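Local coordinates for fiber protein (Human adenovirus 21, PDB 3L88), which forms the receptor-binding knob at the end of the adenovirus fiber, which attaches the virus to host cells through the receptor CD46, at residues C22-E26 against I70-L74; R125-N129 against L154-T158. All coordinates share one frame; numbering follows the deposited sequence.

The two contacts lie in one knob domain, built from two antiparallel sheets. Their centres are 18 Å apart and their nearest atoms about 7 Å apart, so they do not touch. Interaction 1 brings the loop between strands 11-13 and 33-42 over strand 67-76, an outermost strand of the four-stranded sheet in this chain. Interaction 2 is at the other border of the same sheet, where the lead-in to strand 130-138 meets the end of strand 145-154. Strand 165-174 lies between them in the sheet order and touches both. Interaction 1 stays within the chain, while 125-129 also reaches a second subunit of the trimer.

Interaction 1 (C22-E26 against I70-L74); sequences CQIVE and IQLRL
Ile24 and Ile70 mark the closest backbone approach, with CA atoms 6.4 Å apart; 22-26 is an irregular loop segment, 70-74 is part of a strand, and no backbone hydrogen bond joins them. The contact has an apolar part and a charged part. In the apolar part, Ile24 and Ile70 meet at an oblique angle through their branches near CB. Ile24 CG2 is 4.0 Å from Ile70 CG1 and also touches Ile70 CG2. Leu72 enters with both methyl groups. Leu72 CD1 lies 4.1 Å from Cys22 SG, and Leu72 CD2 packs 3.9 Å from the backbone Gln23 O. Cys22 SG stands between its own backbone N and carbonyl carbon (chi1 73°), which places the sulfur beside that methyl. Leu35 touches both Cys22 and Leu72, while Leu52 touches Cys22, Ile24 and Ile70. The apolar group therefore continues to strands 33-42 and 45-54 of the other sheet.

The charged part is at the more exposed side. Glu26 and Arg73 cross at about a right angle. Glu26 OE2 meets Arg73 NH2 at 2.9 Å in a salt bridge, at the edge of the guanidinium and near its plane. The carboxylate and guanidinium planes are turned 22° from each other. The hydrogen bond within this pair is weak, with an N-H...O angle of 127°. The Arg73 chain bends at chi3, which turns its end toward the loop. Gln71 lies at another part of the guanidinium edge. Asn88 links the two segments a second time, bonding to Gln23 O through ND2 and to Arg73 N through OD1. This is a loop closing over the edge of a beta-sandwich, the fold of the adenovirus fiber knob, with buried aliphatic side chains inside and an ion pair outside.

Interaction 2 (R125-N129 against L154-T158); sequences RDSEN and LNSRT
Asn129 and Leu154 form a polar, two-bond junction between neighbouring strands of the four-stranded sheet, where a short 3-10 turn leads into strand 130-138 and strand 145-154 ends. Leu154 N donates to Asn129 O at 2.8 Å. In return, Asn129 ND2 donates to Leu154 O at 2.9 Å. This second bond is almost straight at 171°, and the acceptor lies in the plane of the Asn129 amide. The Asn129 side chain thus supplies a bond beside the backbone one. Its CG is anti to the carbonyl carbon (chi1 -70°), which carries the amide across to the other segment. Ser156 CB packs 3.4 Å from Asn129 ND2. Pro119 O is a further acceptor for that amide.

Asp126 adds looser contacts. Asp126 OD2 receives a weak hydrogen bond from Ser156 OG at 3.3 Å and makes a long salt bridge with Arg157 NH2 at 3.6 Å. Its OD1 is in a salt bridge with Arg143 of the second subunit. The chemistry implies a junction fixed mainly by the paired Asn129 bonds, while the Asp126 carboxylate joins this corner of the knob to the subunit interface.

Interaction 1 (C22-E26 against I70-L74)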
ATOM      1  N   CYS C  22     -19.696 -14.469   4.917  1.00 10.27           N
ATOM      2  CA  CYS C  22     -19.148 -15.124   3.731  1.00 11.69           C
ATOM      3  C   CYS C  22     -18.890 -16.613   3.963  1.00 12.48           C
ATOM      4  O   CYS C  22     -19.002 -17.104   5.086  1.00 10.23           O
ATOM      5  CB  CYS C  22     -17.855 -14.440   3.287  1.00 10.82           C
ATOM      6  SG  CYS C  22     -16.453 -14.784   4.366  1.00 15.72           S
ATOM      7  N   GLN C  23     -18.518 -17.319   2.896  1.00 14.48           N
ATOM      8  CA  GLN C  23     -18.330 -18.767   2.957  1.00 11.75           C
ATOM      9  C   GLN C  23     -16.991 -19.215   2.376  1.00 12.72           C
ATOM     10  O   GLN C  23     -16.804 -19.257   1.162  1.00 10.81           O
ATOM     11  CB  GLN C  23     -19.484 -19.495   2.273  1.00 11.36           C
ATOM     12  CG  GLN C  23     -20.828 -19.248   2.931  1.00 17.70           C
ATOM     13  CD  GLN C  23     -21.899 -20.198   2.444  1.00 19.98           C
ATOM     14  OE1 GLN C  23     -21.932 -20.562   1.270  1.00 27.50           O
ATOM     15  NE2 GLN C  23     -22.788 -20.601   3.344  1.00 21.25           N
ATOM     16  N   ILE C  24     -16.067 -19.563   3.265  1.00 14.91           N
ATOM     17  CA  ILE C  24     -14.734 -19.995   2.874  1.00 17.01           C
ATOM     18  C   ILE C  24     -14.748 -21.421   2.324  1.00 18.20           C
ATOM     19  O   ILE C  24     -14.196 -21.688   1.259  1.00 18.59           O
ATOM     20  CB  ILE C  24     -13.761 -19.903   4.065  1.00 16.31           C
ATOM     21  CG1 ILE C  24     -13.535 -18.436   4.440  1.00 13.02           C
ATOM     22  CG2 ILE C  24     -12.453 -20.629   3.756  1.00  8.23           C
ATOM     23  CD1 ILE C  24     -12.984 -18.235   5.837  1.00  6.50           C
ATOM     24  N   VAL C  25     -15.386 -22.332   3.052  1.00 22.04           N
ATOM     25  CA  VAL C  25     -15.530 -23.711   2.598  1.00 20.42           C
ATOM     26  C   VAL C  25     -16.752 -23.843   1.704  1.00 18.18           C
ATOM     27  O   VAL C  25     -17.884 -23.751   2.172  1.00 17.56           O
ATOM     28  CB  VAL C  25     -15.656 -24.686   3.782  1.00 21.94           C
ATOM     29  CG1 VAL C  25     -15.988 -26.094   3.289  1.00 19.99           C
ATOM     30  CG2 VAL C  25     -14.373 -24.683   4.602  1.00 22.11           C
ATOM     31  N   GLU C  26     -16.513 -24.069   0.416  1.00 20.83           N
ATOM     32  CA  GLU C  26     -17.569 -24.032  -0.593  1.00 24.40           C
ATOM     33  C   GLU C  26     -18.901 -24.616  -0.118  1.00 21.40           C
ATOM     34  O   GLU C  26     -19.931 -23.955  -0.196  1.00 13.94           O
ATOM     35  CB  GLU C  26     -17.110 -24.744  -1.867  1.00 32.90           C
ATOM     36  CG  GLU C  26     -17.640 -24.123  -3.146  1.00 40.23           C
ATOM     37  CD  GLU C  26     -17.010 -22.776  -3.430  1.00 45.95           C
ATOM     38  OE1 GLU C  26     -15.789 -22.633  -3.197  1.00 47.56           O
ATOM     39  OE2 GLU C  26     -17.735 -21.858  -3.879  1.00 46.45           O
ATOM     40  N   ILE C  70      -7.395 -19.756   0.630  1.00 16.40           N
ATOM     41  CA  ILE C  70      -8.742 -19.259   0.844  1.00 13.84           C
ATOM     42  C   ILE C  70      -9.132 -18.356  -0.306  1.00 14.48           C
ATOM     43  O   ILE C  70      -8.393 -17.436  -0.652  1.00 15.03           O
ATOM     44  CB  ILE C  70      -8.845 -18.468   2.157  1.00 14.82           C
ATOM     45  CG1 ILE C  70      -8.689 -19.408   3.357  1.00 15.76           C
ATOM     46  CG2 ILE C  70     -10.164 -17.707   2.218  1.00 12.12           C
ATOM     47  CD1 ILE C  70      -8.408 -18.692   4.660  1.00 14.90           C
ATOM     48  N   GLN C  71     -10.294 -18.620  -0.897  1.00 13.76           N
ATOM     49  CA  GLN C  71     -10.737 -17.882  -2.075  1.00 15.64           C
ATOM     50  C   GLN C  71     -12.158 -17.372  -1.899  1.00 16.59           C
ATOM     51  O   GLN C  71     -13.080 -18.154  -1.672  1.00 18.83           O
ATOM     52  CB  GLN C  71     -10.652 -18.766  -3.320  1.00 15.52           C
ATOM     53  CG  GLN C  71     -10.634 -17.996  -4.633  1.00 20.93           C
ATOM     54  CD  GLN C  71     -10.715 -18.908  -5.853  1.00 23.07           C
ATOM     55  OE1 GLN C  71     -11.779 -19.439  -6.176  1.00 25.95           O
ATOM     56  NE2 GLN C  71      -9.592 -19.075  -6.546  1.00 20.80           N
ATOM     57  N   LEU C  72     -12.332 -16.060  -2.015  1.00 15.77           N
ATOM     58  CA  LEU C  72     -13.661 -15.461  -2.008  1.00 13.33           C
ATOM     59  C   LEU C  72     -13.938 -14.772  -3.340  1.00 13.59           C
ATOM     60  O   LEU C  72     -13.233 -13.838  -3.721  1.00 13.96           O
ATOM     61  CB  LEU C  72     -13.791 -14.461  -0.856  1.00 14.36           C
ATOM     62  CG  LEU C  72     -13.470 -14.983   0.548  1.00 16.13           C
ATOM     63  CD1 LEU C  72     -13.599 -13.876   1.595  1.00 14.27           C
ATOM     64  CD2 LEU C  72     -14.363 -16.164   0.894  1.00 16.53           C
ATOM     65  N   ARG C  73     -14.951 -15.252  -4.056  1.00 14.43           N
ATOM     66  CA  ARG C  73     -15.358 -14.653  -5.328  1.00 10.47           C
ATOM     67  C   ARG C  73     -16.610 -13.800  -5.156  1.00 12.85           C
ATOM     68  O   ARG C  73     -17.644 -14.283  -4.690  1.00 14.01           O
ATOM     69  CB  ARG C  73     -15.625 -15.738  -6.374  1.00 15.61           C
ATOM     70  CG  ARG C  73     -14.387 -16.492  -6.827  1.00 24.17           C
ATOM     71  CD  ARG C  73     -14.746 -17.605  -7.795  1.00 28.87           C
ATOM     72  NE  ARG C  73     -15.775 -18.481  -7.243  1.00 41.83           N
ATOM     73  CZ  ARG C  73     -15.534 -19.482  -6.400  1.00 45.74           C
ATOM     74  NH1 ARG C  73     -14.290 -19.742  -6.013  1.00 45.25           N
ATOM     75  NH2 ARG C  73     -16.535 -20.225  -5.944  1.00 44.71           N
ATOM     76  N   LEU C  74     -16.511 -12.525  -5.513  1.00 13.29           N
ATOM     77  CA  LEU C  74     -17.669 -11.648  -5.485  1.00 12.73           C
ATOM     78  C   LEU C  74     -18.101 -11.322  -6.908  1.00 13.56           C
ATOM     79  O   LEU C  74     -17.284 -10.930  -7.736  1.00 14.59           O
ATOM     80  CB  LEU C  74     -17.365 -10.356  -4.724  1.00 12.64           C
ATOM     81  CG  LEU C  74     -16.570 -10.386  -3.415  1.00 13.46           C
ATOM     82  CD1 LEU C  74     -16.967  -9.200  -2.541  1.00 11.57           C
ATOM     83  CD2 LEU C  74     -16.752 -11.684  -2.654  1.00 13.09           C
TER

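Interaction 2 (R125-N129 against L154-T158)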
ATOM      1  N   ARG C 125      -4.312 -15.251 -20.770  1.00 68.75           N
ATOM      2  CA  ARG C 125      -3.196 -14.310 -20.797  1.00 64.62           C
ATOM      3  C   ARG C 125      -3.580 -13.018 -20.078  1.00 60.73           C
ATOM      4  O   ARG C 125      -3.482 -11.926 -20.644  1.00 59.87           O
ATOM      5  CB  ARG C 125      -2.792 -14.008 -22.241  1.00 66.72           C
ATOM      6  CG  ARG C 125      -2.523 -15.245 -23.085  1.00 66.67           C
ATOM      7  CD  ARG C 125      -2.774 -14.971 -24.559  1.00 68.36           C
ATOM      8  NE  ARG C 125      -2.166 -13.715 -24.992  1.00 69.52           N
ATOM      9  CZ  ARG C 125      -2.081 -13.321 -26.259  1.00 68.76           C
ATOM     10  NH1 ARG C 125      -2.559 -14.088 -27.230  1.00 68.67           N
ATOM     11  NH2 ARG C 125      -1.512 -12.161 -26.555  1.00 67.36           N
ATOM     12  N   ASP C 126      -4.000 -13.153 -18.823  1.00 52.31           N
ATOM     13  CA  ASP C 126      -4.755 -12.108 -18.133  1.00 40.87           C
ATOM     14  C   ASP C 126      -3.994 -11.541 -16.935  1.00 33.30           C
ATOM     15  O   ASP C 126      -4.599 -11.080 -15.970  1.00 27.34           O
ATOM     16  CB  ASP C 126      -6.103 -12.663 -17.676  1.00 37.87           C
ATOM     17  CG  ASP C 126      -5.991 -14.071 -17.125  1.00 37.59           C
ATOM     18  OD1 ASP C 126      -4.915 -14.683 -17.282  1.00 34.78           O
ATOM     19  OD2 ASP C 126      -6.970 -14.565 -16.532  1.00 38.50           O
ATOM     20  N   SER C 127      -2.667 -11.577 -17.006  1.00 29.25           N
ATOM     21  CA  SER C 127      -1.831 -11.052 -15.936  1.00 21.28           C
ATOM     22  C   SER C 127      -2.345  -9.700 -15.466  1.00 19.32           C
ATOM     23  O   SER C 127      -2.349  -9.416 -14.273  1.00 16.74           O
ATOM     24  CB  SER C 127      -0.379 -10.923 -16.398  1.00 17.86           C
ATOM     25  OG  SER C 127       0.177 -12.193 -16.689  1.00 21.73           O
ATOM     26  N   GLU C 128      -2.811  -8.888 -16.410  1.00 21.24           N
ATOM     27  CA  GLU C 128      -3.116  -7.488 -16.139  1.00 21.96           C
ATOM     28  C   GLU C 128      -4.366  -7.304 -15.288  1.00 20.23           C
ATOM     29  O   GLU C 128      -4.701  -6.181 -14.906  1.00 20.54           O
ATOM     30  CB  GLU C 128      -3.257  -6.702 -17.444  1.00 27.13           C
ATOM     31  CG  GLU C 128      -1.940  -6.378 -18.110  1.00 30.20           C
ATOM     32  CD  GLU C 128      -2.089  -6.173 -19.601  1.00 32.71           C
ATOM     33  OE1 GLU C 128      -2.846  -5.263 -20.004  1.00 32.94           O
ATOM     34  OE2 GLU C 128      -1.450  -6.927 -20.368  1.00 35.30           O
ATOM     35  N   ASN C 129      -5.055  -8.403 -14.997  1.00 18.42           N
ATOM     36  CA  ASN C 129      -6.267  -8.349 -14.183  1.00 16.98           C
ATOM     37  C   ASN C 129      -5.976  -8.582 -12.705  1.00 15.82           C
ATOM     38  O   ASN C 129      -6.882  -8.574 -11.871  1.00 16.72           O
ATOM     39  CB  ASN C 129      -7.290  -9.377 -14.667  1.00 18.63           C
ATOM     40  CG  ASN C 129      -7.880  -9.023 -16.007  1.00 20.04           C
ATOM     41  OD1 ASN C 129      -7.171  -8.960 -17.009  1.00 24.37           O
ATOM     42  ND2 ASN C 129      -9.193  -8.811 -16.038  1.00 18.32           N
ATOM     43  N   LEU C 154      -9.454  -8.948 -10.811  1.00  8.29           N
ATOM     44  CA  LEU C 154     -10.568  -8.087 -11.188  1.00  9.47           C
ATOM     45  C   LEU C 154     -11.232  -8.548 -12.482  1.00  8.11           C
ATOM     46  O   LEU C 154     -10.563  -8.768 -13.500  1.00  3.27           O
ATOM     47  CB  LEU C 154     -10.107  -6.632 -11.306  1.00  5.64           C
ATOM     48  CG  LEU C 154      -9.532  -6.009 -10.034  1.00  2.05           C
ATOM     49  CD1 LEU C 154      -8.973  -4.633 -10.336  1.00  2.00           C
ATOM     50  CD2 LEU C 154     -10.577  -5.942  -8.931  1.00  2.00           C
ATOM     51  N   ASN C 155     -12.552  -8.705 -12.427  1.00  6.26           N
ATOM     52  CA  ASN C 155     -13.321  -9.144 -13.580  1.00  5.51           C
ATOM     53  C   ASN C 155     -12.763 -10.425 -14.187  1.00  9.26           C
ATOM     54  O   ASN C 155     -12.755 -11.475 -13.543  1.00  9.84           O
ATOM     55  CB  ASN C 155     -13.395  -8.026 -14.620  1.00  2.04           C
ATOM     56  CG  ASN C 155     -14.135  -6.800 -14.100  1.00  7.42           C
ATOM     57  OD1 ASN C 155     -15.044  -6.911 -13.273  1.00  7.56           O
ATOM     58  ND2 ASN C 155     -13.739  -5.624 -14.572  1.00  7.08           N
ATOM     59  N   SER C 156     -12.305 -10.341 -15.431  1.00 10.77           N
ATOM     60  CA  SER C 156     -11.650 -11.471 -16.088  1.00 19.06           C
ATOM     61  C   SER C 156     -12.568 -12.670 -16.350  1.00 22.45           C
ATOM     62  O   SER C 156     -12.550 -13.242 -17.436  1.00 24.95           O
ATOM     63  CB  SER C 156     -10.420 -11.920 -15.300  1.00 18.28           C
ATOM     64  OG  SER C 156      -9.900 -13.124 -15.840  1.00 23.33           O
ATOM     65  N   ARG C 157     -13.357 -13.053 -15.352  1.00 22.86           N
ATOM     66  CA  ARG C 157     -14.151 -14.273 -15.427  1.00 25.84           C
ATOM     67  C   ARG C 157     -15.632 -13.982 -15.209  1.00 28.40           C
ATOM     68  O   ARG C 157     -15.993 -13.210 -14.323  1.00 28.63           O
ATOM     69  CB  ARG C 157     -13.669 -15.272 -14.372  1.00 30.23           C
ATOM     70  CG  ARG C 157     -14.189 -16.687 -14.553  1.00 32.16           C
ATOM     71  CD  ARG C 157     -13.475 -17.389 -15.700  1.00 36.95           C
ATOM     72  NE  ARG C 157     -12.021 -17.385 -15.535  1.00 35.73           N
ATOM     73  CZ  ARG C 157     -11.188 -16.625 -16.239  1.00 34.75           C
ATOM     74  NH1 ARG C 157     -11.657 -15.794 -17.160  1.00 31.45           N
ATOM     75  NH2 ARG C 157      -9.882 -16.691 -16.019  1.00 38.76           N
ATOM     76  N   THR C 158     -16.488 -14.610 -16.008  1.00 30.38           N
ATOM     77  CA  THR C 158     -17.913 -14.670 -15.689  1.00 31.08           C
ATOM     78  C   THR C 158     -18.378 -16.107 -15.444  1.00 32.52           C
ATOM     79  O   THR C 158     -17.693 -17.066 -15.806  1.00 30.05           O
ATOM     80  CB  THR C 158     -18.781 -14.029 -16.785  1.00 31.67           C
ATOM     81  OG1 THR C 158     -20.146 -14.004 -16.355  1.00 32.04           O
ATOM     82  CG2 THR C 158     -18.685 -14.820 -18.083  1.00 33.33           C
TER